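Local structure of aldehyde dehydrogenase (Burkholderia cenocepacia, 4O6R) at residues P62-M67 with P169-G174; G148-I153 with H474-A479. The protein probably oxidises aldehydes with NAD(P)+ as cofactor, and binds adenosine monophosphate in its nucleotide pocket. All blocks are in the same frame, centred on the assembly; numbering follows the deposited sequence.

Contact 1. Residues P62-M67 with P169-G174; sequences PAWSAM and PALAAG
W64 brings its indole to the C-terminal end of helix 159-172, where G174 closes the last turn in a Schellman motif. The chain returns at that motif with a positive phi (94°) at G174, whose N bonds to L171 O at 3.0 Å; a side chain here would jam against the carbonyl of A173, so glycine suits the place. Helix 47-66 passes close by, with S65 CA 4.5 Å from G174 CA.

W64 buries more surface than any other residue here. With CG anti to the backbone N (chi1 -178°), its ring reaches out from helix 47-66 toward the turn, and the pyrrole side leads. W64 CD1 lies 3.5 Å from G174 O, while NE1 comes near L171 O and the six-membered part of the ring runs on past that carbonyl. Both carbonyls meet the indole obliquely. A large flat side chain suits this position because it can span the carbonyl-rich end of a helix and still reach the apolar side chain beyond: W64 CZ2 is 4.1 Å from L171 CD2, the two side chains crossing at about a right angle. P202 and V205 touch the indole as well, and V205 with F201 also packs on L171, so the contact is part of a larger buried apolar cluster.

S65 is small enough to sit beside the glycine. Its OG turns back along its own helix to bond the carbonyl of F61, which leaves the methylene to face the other segment. G174 O is buried here without a hydrogen-bond partner; its neighbours include S65 CB, a carbon 3.6 Å away.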
ATOM      1  N   PRO A  62     -11.799  17.958  18.144  1.00 11.51           N
ATOM      2  CA  PRO A  62     -12.589  18.153  16.930  1.00 11.79           C
ATOM      3  C   PRO A  62     -11.923  19.085  15.900  1.00 11.72           C
ATOM      4  O   PRO A  62     -11.819  18.723  14.752  1.00 11.53           O
ATOM      5  CB  PRO A  62     -13.908  18.730  17.456  1.00 12.42           C
ATOM      6  CG  PRO A  62     -14.052  18.184  18.834  1.00 12.64           C
ATOM      7  CD  PRO A  62     -12.614  18.143  19.358  1.00 12.13           C
ATOM      8  N   ALA A  63     -11.438  20.247  16.322  1.00 11.84           N
ATOM      9  CA  ALA A  63     -10.763  21.175  15.408  1.00 12.04           C
ATOM     10  C   ALA A  63      -9.387  20.691  14.935  1.00 11.60           C
ATOM     11  O   ALA A  63      -8.940  21.040  13.839  1.00 11.83           O
ATOM     12  CB  ALA A  63     -10.621  22.532  16.065  1.00 12.50           C
ATOM     13  N   TRP A  64      -8.696  19.917  15.763  1.00 11.16           N
ATOM     14  CA  TRP A  64      -7.406  19.366  15.352  1.00 10.89           C
ATOM     15  C   TRP A  64      -7.560  18.256  14.315  1.00 11.28           C
ATOM     16  O   TRP A  64      -6.869  18.240  13.287  1.00 11.40           O
ATOM     17  CB  TRP A  64      -6.633  18.879  16.581  1.00 10.27           C
ATOM     18  CG  TRP A  64      -5.291  18.341  16.273  1.00  9.58           C
ATOM     19  CD1 TRP A  64      -4.897  17.038  16.412  1.00  9.12           C
ATOM     20  CD2 TRP A  64      -4.163  19.059  15.801  1.00  9.41           C
ATOM     21  NE1 TRP A  64      -3.599  16.900  16.039  1.00  8.92           N
ATOM     22  CE2 TRP A  64      -3.112  18.128  15.662  1.00  9.07           C
ATOM     23  CE3 TRP A  64      -3.926  20.402  15.469  1.00  9.86           C
ATOM     24  CZ2 TRP A  64      -1.848  18.490  15.208  1.00  8.97           C
ATOM     25  CZ3 TRP A  64      -2.649  20.768  15.020  1.00  9.61           C
ATOM     26  CH2 TRP A  64      -1.633  19.819  14.904  1.00  9.23           C
ATOM     27  N   SER A  65      -8.478  17.334  14.572  1.00 11.71           N
ATOM     28  CA  SER A  65      -8.742  16.282  13.615  1.00 11.92           C
ATOM     29  C   SER A  65      -9.370  16.867  12.326  1.00 12.47           C
ATOM     30  O   SER A  65      -9.138  16.327  11.241  1.00 12.31           O
ATOM     31  CB  SER A  65      -9.621  15.191  14.232  1.00 12.19           C
ATOM     32  OG  SER A  65     -10.865  15.697  14.713  1.00 13.15           O
ATOM     33  N   ALA A  66     -10.123  17.968  12.425  1.00 13.05           N
ATOM     34  CA  ALA A  66     -10.751  18.561  11.226  1.00 14.00           C
ATOM     35  C   ALA A  66      -9.800  19.375  10.371  1.00 14.61           C
ATOM     36  O   ALA A  66     -10.103  19.626   9.211  1.00 15.37           O
ATOM     37  CB  ALA A  66     -11.927  19.443  11.587  1.00 14.50           C
ATOM     38  N   MET A  67      -8.701  19.829  10.952  1.00 14.85           N
ATOM     39  CA  MET A  67      -7.671  20.554  10.223  1.00 15.67           C
ATOM     40  C   MET A  67      -7.183  19.648   9.086  1.00 14.32           C
ATOM     41  O   MET A  67      -6.979  18.439   9.305  1.00 13.78           O
ATOM     42  CB  MET A  67      -6.513  20.885  11.177  1.00 17.08           C
ATOM     43  CG  MET A  67      -5.413  21.732  10.578  1.00 18.90           C
ATOM     44  SD  MET A  67      -4.078  22.085  11.749  1.00 21.96           S
ATOM     45  CE  MET A  67      -5.034  23.023  12.926  1.00 21.93           C
ATOM     46  N   PRO A 169       3.913  10.725  15.183  1.00  7.36           N
ATOM     47  CA  PRO A 169       2.821  10.045  14.533  1.00  7.18           C
ATOM     48  C   PRO A 169       1.467  10.382  15.130  1.00  7.09           C
ATOM     49  O   PRO A 169       0.503  10.489  14.384  1.00  7.12           O
ATOM     50  CB  PRO A 169       3.165   8.554  14.706  1.00  7.12           C
ATOM     51  CG  PRO A 169       4.110   8.472  15.834  1.00  7.23           C
ATOM     52  CD  PRO A 169       4.869   9.772  15.784  1.00  7.37           C
ATOM     53  N   ALA A 170       1.381  10.530  16.443  1.00  7.06           N
ATOM     54  CA  ALA A 170       0.080  10.775  17.088  1.00  7.07           C
ATOM     55  C   ALA A 170      -0.551  12.045  16.532  1.00  7.10           C
ATOM     56  O   ALA A 170      -1.746  12.065  16.186  1.00  6.94           O
ATOM     57  CB  ALA A 170       0.244  10.875  18.594  1.00  7.20           C
ATOM     58  N   LEU A 171       0.280  13.092  16.421  1.00  7.28           N
ATOM     59  CA  LEU A 171      -0.177  14.415  16.011  1.00  7.48           C
ATOM     60  C   LEU A 171      -0.438  14.440  14.529  1.00  7.51           C
ATOM     61  O   LEU A 171      -1.469  14.958  14.085  1.00  7.65           O
ATOM     62  CB  LEU A 171       0.856  15.476  16.382  1.00  7.73           C
ATOM     63  CG  LEU A 171       0.939  15.772  17.873  1.00  7.89           C
ATOM     64  CD1 LEU A 171       2.126  16.698  18.171  1.00  8.18           C
ATOM     65  CD2 LEU A 171      -0.370  16.362  18.382  1.00  7.99           C
ATOM     66  N   ALA A 172       0.471  13.852  13.769  1.00  7.40           N
ATOM     67  CA  ALA A 172       0.328  13.780  12.316  1.00  7.53           C
ATOM     68  C   ALA A 172      -0.990  13.134  11.951  1.00  7.54           C
ATOM     69  O   ALA A 172      -1.689  13.611  11.059  1.00  7.51           O
ATOM     70  CB  ALA A 172       1.468  13.015  11.691  1.00  7.41           C
ATOM     71  N   ALA A 173      -1.350  12.089  12.687  1.00  7.68           N
ATOM     72  CA  ALA A 173      -2.574  11.329  12.426  1.00  7.75           C
ATOM     73  C   ALA A 173      -3.854  12.007  12.877  1.00  8.03           C
ATOM     74  O   ALA A 173      -4.922  11.506  12.573  1.00  8.13           O
ATOM     75  CB  ALA A 173      -2.485   9.968  13.062  1.00  7.60           C
ATOM     76  N   GLY A 174      -3.762  13.168  13.535  1.00  8.25           N
ATOM     77  CA  GLY A 174      -4.927  13.879  13.983  1.00  8.39           C
ATOM     78  C   GLY A 174      -5.416  13.633  15.405  1.00  8.30           C
ATOM     79  O   GLY A 174      -6.521  14.040  15.740  1.00  8.49           O
TER

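Contact 2. Residues G148-I153 with H474-A479; sequences GVVGQI and HDYTEA. With AMP (adenosine monophosphate), chain E.
V150 and Y476 hold the closest backbone approach of the two segments, yet their CA atoms are 8.5 Å apart, so side chains must bridge the gap. Residues 149-153 are the extended end of strand 138-153, in the mixed sheet of the nucleotide-binding domain; Y476 sits at the turn between helix 469-475 and strand 477-485, where T477 N bonds to H474 O.

The phenol of Y476 spans the distance. V150, a branched residue suited to a strand, brings both methyl groups to the same ring carbon, and its CG1 and CG2 each lie 4.0 Å from Y476 CE1. A170 of helix 159-172 packs on the same phenol, and K228 makes a cation-pi contact with it.

Beyond the valine, Q152 NE2 gives a hydrogen bond of 3.0 Å to Y476 OH, with an angle of 155° at the hydrogen. The hydroxyl lies close to the amide plane, only 9° out of it, whereas the phenol ring is turned 80° from that plane. The glutamine chain runs extended beyond CG (chi2 180°), which carries the amide across to the phenol. Its NE2 is also bonded to K166 O, so two acceptors fix the amide's rotation. A water 3.0 Å from G151 O, to which it donates, is also 3.2 Å from Y476 OH.

Tyrosine thus combines an apolar ring for the valine with a polar end for the amide and water. This chemistry implies that the buried hydroxyl is satisfied from two partners while it ties the turn at Y476 to the strand leading into the AMP pocket.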
ATOM      1  N   GLY A 148      -8.431   9.788  18.873  1.00  8.76           N
ATOM      2  CA  GLY A 148      -8.984  10.813  19.726  1.00  8.91           C
ATOM      3  C   GLY A 148      -7.894  11.391  20.597  1.00  8.84           C
ATOM      4  O   GLY A 148      -6.926  11.940  20.089  1.00  8.75           O
ATOM      5  N   VAL A 149      -8.082  11.316  21.916  1.00  8.78           N
ATOM      6  CA  VAL A 149      -7.054  11.734  22.875  1.00  8.82           C
ATOM      7  C   VAL A 149      -6.185  10.520  23.192  1.00  8.67           C
ATOM      8  O   VAL A 149      -6.684   9.436  23.549  1.00  8.62           O
ATOM      9  CB  VAL A 149      -7.655  12.264  24.202  1.00  9.05           C
ATOM     10  CG1 VAL A 149      -6.555  12.689  25.182  1.00  9.25           C
ATOM     11  CG2 VAL A 149      -8.556  13.459  23.934  1.00  9.19           C
ATOM     12  N   VAL A 150      -4.891  10.684  23.019  1.00  8.61           N
ATOM     13  CA  VAL A 150      -3.959   9.591  23.280  1.00  8.59           C
ATOM     14  C   VAL A 150      -3.042   9.967  24.423  1.00  8.62           C
ATOM     15  O   VAL A 150      -2.604  11.114  24.528  1.00  8.58           O
ATOM     16  CB  VAL A 150      -3.173   9.155  22.032  1.00  8.53           C
ATOM     17  CG1 VAL A 150      -4.148   8.663  20.949  1.00  8.42           C
ATOM     18  CG2 VAL A 150      -2.308  10.260  21.489  1.00  8.59           C
ATOM     19  N   GLY A 151      -2.781   8.984  25.276  1.00  8.58           N
ATOM     20  CA  GLY A 151      -1.936   9.167  26.428  1.00  8.75           C
ATOM     21  C   GLY A 151      -0.601   8.503  26.153  1.00  8.77           C
ATOM     22  O   GLY A 151      -0.566   7.399  25.584  1.00  8.55           O
ATOM     23  N   GLN A 152       0.479   9.156  26.562  1.00  8.97           N
ATOM     24  CA  GLN A 152       1.827   8.653  26.287  1.00  9.37           C
ATOM     25  C   GLN A 152       2.695   8.790  27.516  1.00  9.61           C
ATOM     26  O   GLN A 152       2.820   9.866  28.083  1.00  9.72           O
ATOM     27  CB  GLN A 152       2.433   9.389  25.088  1.00  9.48           C
ATOM     28  CG  GLN A 152       1.511   9.392  23.870  1.00  9.64           C
ATOM     29  CD  GLN A 152       2.077  10.118  22.665  1.00  9.92           C
ATOM     30  OE1 GLN A 152       2.626  11.221  22.777  1.00 10.71           O
ATOM     31  NE2 GLN A 152       1.956   9.506  21.499  1.00  9.86           N
ATOM     32  N   ILE A 153       3.341   7.693  27.892  1.00  9.95           N
ATOM     33  CA  ILE A 153       4.208   7.635  29.065  1.00 10.32           C
ATOM     34  C   ILE A 153       5.587   7.218  28.591  1.00 10.48           C
ATOM     35  O   ILE A 153       5.731   6.175  27.969  1.00 10.35           O
ATOM     36  CB  ILE A 153       3.657   6.652  30.121  1.00 10.60           C
ATOM     37  CG1 ILE A 153       2.317   7.152  30.652  1.00 10.55           C
ATOM     38  CG2 ILE A 153       4.633   6.506  31.285  1.00 11.19           C
ATOM     39  CD1 ILE A 153       1.505   6.149  31.417  1.00 10.67           C
ATOM     40  N   HIS A 474      -0.563   3.683  11.267  1.00  9.91           N
ATOM     41  CA  HIS A 474      -1.649   2.698  11.388  1.00 11.21           C
ATOM     42  C   HIS A 474      -2.118   2.537  12.859  1.00 11.63           C
ATOM     43  O   HIS A 474      -3.324   2.510  13.137  1.00 11.64           O
ATOM     44  CB  HIS A 474      -1.190   1.353  10.800  1.00 12.21           C
ATOM     45  CG  HIS A 474      -2.266   0.320  10.716  1.00 13.79           C
ATOM     46  ND1 HIS A 474      -3.094   0.199   9.622  1.00 14.85           N
ATOM     47  CD2 HIS A 474      -2.650  -0.640  11.588  1.00 15.20           C
ATOM     48  CE1 HIS A 474      -3.925  -0.813   9.812  1.00 15.59           C
ATOM     49  NE2 HIS A 474      -3.687  -1.329  11.003  1.00 15.87           N
ATOM     50  N   ASP A 475      -1.159   2.416  13.776  1.00 11.97           N
ATOM     51  CA  ASP A 475      -1.429   2.192  15.191  1.00 12.94           C
ATOM     52  C   ASP A 475      -2.002   3.458  15.869  1.00 11.47           C
ATOM     53  O   ASP A 475      -2.465   3.380  17.010  1.00 11.42           O
ATOM     54  CB  ASP A 475      -0.138   1.816  15.963  1.00 15.46           C
ATOM     55  CG  ASP A 475       0.429   0.450  15.616  1.00 18.64           C
ATOM     56  OD1 ASP A 475      -0.271  -0.397  14.995  1.00 21.00           O
ATOM     57  OD2 ASP A 475       1.595   0.221  16.062  1.00 22.26           O
ATOM     58  N   TYR A 476      -1.906   4.617  15.222  1.00 10.30           N
ATOM     59  CA  TYR A 476      -2.533   5.857  15.722  1.00  9.65           C
ATOM     60  C   TYR A 476      -3.811   6.266  14.974  1.00  8.83           C
ATOM     61  O   TYR A 476      -4.317   7.378  15.167  1.00  8.15           O
ATOM     62  CB  TYR A 476      -1.506   7.016  15.776  1.00 10.02           C
ATOM     63  CG  TYR A 476      -0.738   6.953  17.066  1.00 10.44           C
ATOM     64  CD1 TYR A 476      -1.364   7.280  18.257  1.00 10.93           C
ATOM     65  CD2 TYR A 476       0.596   6.514  17.116  1.00 10.64           C
ATOM     66  CE1 TYR A 476      -0.688   7.207  19.468  1.00 11.17           C
ATOM     67  CE2 TYR A 476       1.276   6.446  18.329  1.00 11.02           C
ATOM     68  CZ  TYR A 476       0.603   6.805  19.501  1.00 11.30           C
ATOM     69  OH  TYR A 476       1.203   6.741  20.734  1.00 12.05           O
ATOM     70  N   THR A 477      -4.355   5.348  14.176  1.00  7.92           N
ATOM     71  CA  THR A 477      -5.629   5.580  13.510  1.00  7.94           C
ATOM     72  C   THR A 477      -6.532   4.362  13.665  1.00  7.91           C
ATOM     73  O   THR A 477      -6.125   3.319  14.174  1.00  7.53           O
ATOM     74  CB  THR A 477      -5.441   5.912  12.007  1.00  7.78           C
ATOM     75  OG1 THR A 477      -4.673   4.858  11.382  1.00  7.55           O
ATOM     76  CG2 THR A 477      -4.746   7.243  11.860  1.00  7.96           C
ATOM     77  N   GLU A 478      -7.776   4.521  13.243  1.00  8.29           N
ATOM     78  CA  GLU A 478      -8.724   3.412  13.247  1.00  8.62           C
ATOM     79  C   GLU A 478      -9.441   3.379  11.923  1.00  8.31           C
ATOM     80  O   GLU A 478      -9.681   4.419  11.304  1.00  8.55           O
ATOM     81  CB  GLU A 478      -9.749   3.535  14.375  1.00  9.44           C
ATOM     82  CG  GLU A 478     -10.606   4.777  14.206  1.00 10.51           C
ATOM     83  CD  GLU A 478     -11.285   5.316  15.457  1.00 11.40           C
ATOM     84  OE1 GLU A 478     -10.881   4.971  16.600  1.00 12.47           O
ATOM     85  OE2 GLU A 478     -12.247   6.102  15.281  1.00 11.99           O
ATOM     86  N   ALA A 479      -9.819   2.184  11.489  1.00  7.80           N
ATOM     87  CA  ALA A 479     -10.546   2.052  10.236  1.00  7.82           C
ATOM     88  C   ALA A 479     -12.015   2.479  10.434  1.00  7.98           C
ATOM     89  O   ALA A 479     -12.707   2.027  11.375  1.00  7.96           O
ATOM     90  CB  ALA A 479     -10.480   0.622   9.728  1.00  7.84           C
TER
HETATM   91  P   AMP E 501       9.195   2.235  34.598  1.00 46.70           P
HETATM   92  O1P AMP E 501       9.103   1.230  33.502  1.00 36.28           O
HETATM   93  O2P AMP E 501       8.234   1.916  35.764  1.00 41.48           O
HETATM   94  O3P AMP E 501      10.649   2.569  34.978  1.00 51.03           O
HETATM   95  O5' AMP E 501       8.652   3.690  34.038  1.00 44.56           O
HETATM   96  C5' AMP E 501       8.766   4.317  32.731  1.00 38.35           C
HETATM   97  C4' AMP E 501       7.740   5.489  32.699  1.00 38.06           C
HETATM   98  O4' AMP E 501       6.488   5.012  33.229  1.00 38.77           O
HETATM   99  C3' AMP E 501       8.057   6.736  33.535  1.00 34.77           C
HETATM  100  O3' AMP E 501       7.669   8.005  32.917  1.00 29.84           O
HETATM  101  C2' AMP E 501       7.301   6.455  34.845  1.00 35.64           C
HETATM  102  O2' AMP E 501       7.017   7.593  35.689  1.00 29.73           O
HETATM  103  C1' AMP E 501       6.038   5.741  34.370  1.00 36.47           C
HETATM  104  N9  AMP E 501       5.360   4.858  35.381  1.00 36.46           N
HETATM  105  C8  AMP E 501       5.899   4.283  36.498  1.00 37.66           C
HETATM  106  N7  AMP E 501       4.948   3.574  37.190  1.00 40.01           N
HETATM  107  C5  AMP E 501       3.767   3.669  36.518  1.00 37.61           C
HETATM  108  C6  AMP E 501       2.368   3.165  36.656  1.00 39.32           C
HETATM  109  N6  AMP E 501       1.992   2.391  37.682  1.00 43.42           N
HETATM  110  N1  AMP E 501       1.440   3.483  35.735  1.00 38.01           N
HETATM  111  C2  AMP E 501       1.777   4.262  34.695  1.00 37.09           C
HETATM  112  N3  AMP E 501       3.016   4.768  34.508  1.00 34.63           N
HETATM  113  C4  AMP E 501       4.047   4.523  35.343  1.00 37.68           C
HETATM  114  O   HOH W   1      -1.200   6.348  22.871  1.00 25.07           O

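Overall arrangement
Helix 159-172, which follows strand 138-153 in the chain, joins the two contacts, whose centres are 10 Å apart. A170 and A173, in segment 169-174, pack against contact 2: A170 CB lies 3.6 Å from Q152 NE2 and 3.9 Å from Y476 CE1, and A173 CB lies 3.7 Å from T477 CG2. Small alanines suit such close packing. The ligand sits beyond contact 2, where I153 CG2 comes within 3.1 Å of AMP O4', and the side chain of Q152 is about 7 Å from that of K180, which binds AMP. Contact 1 lies away from this pocket and packs helix 47-66 onto the end of helix 159-172.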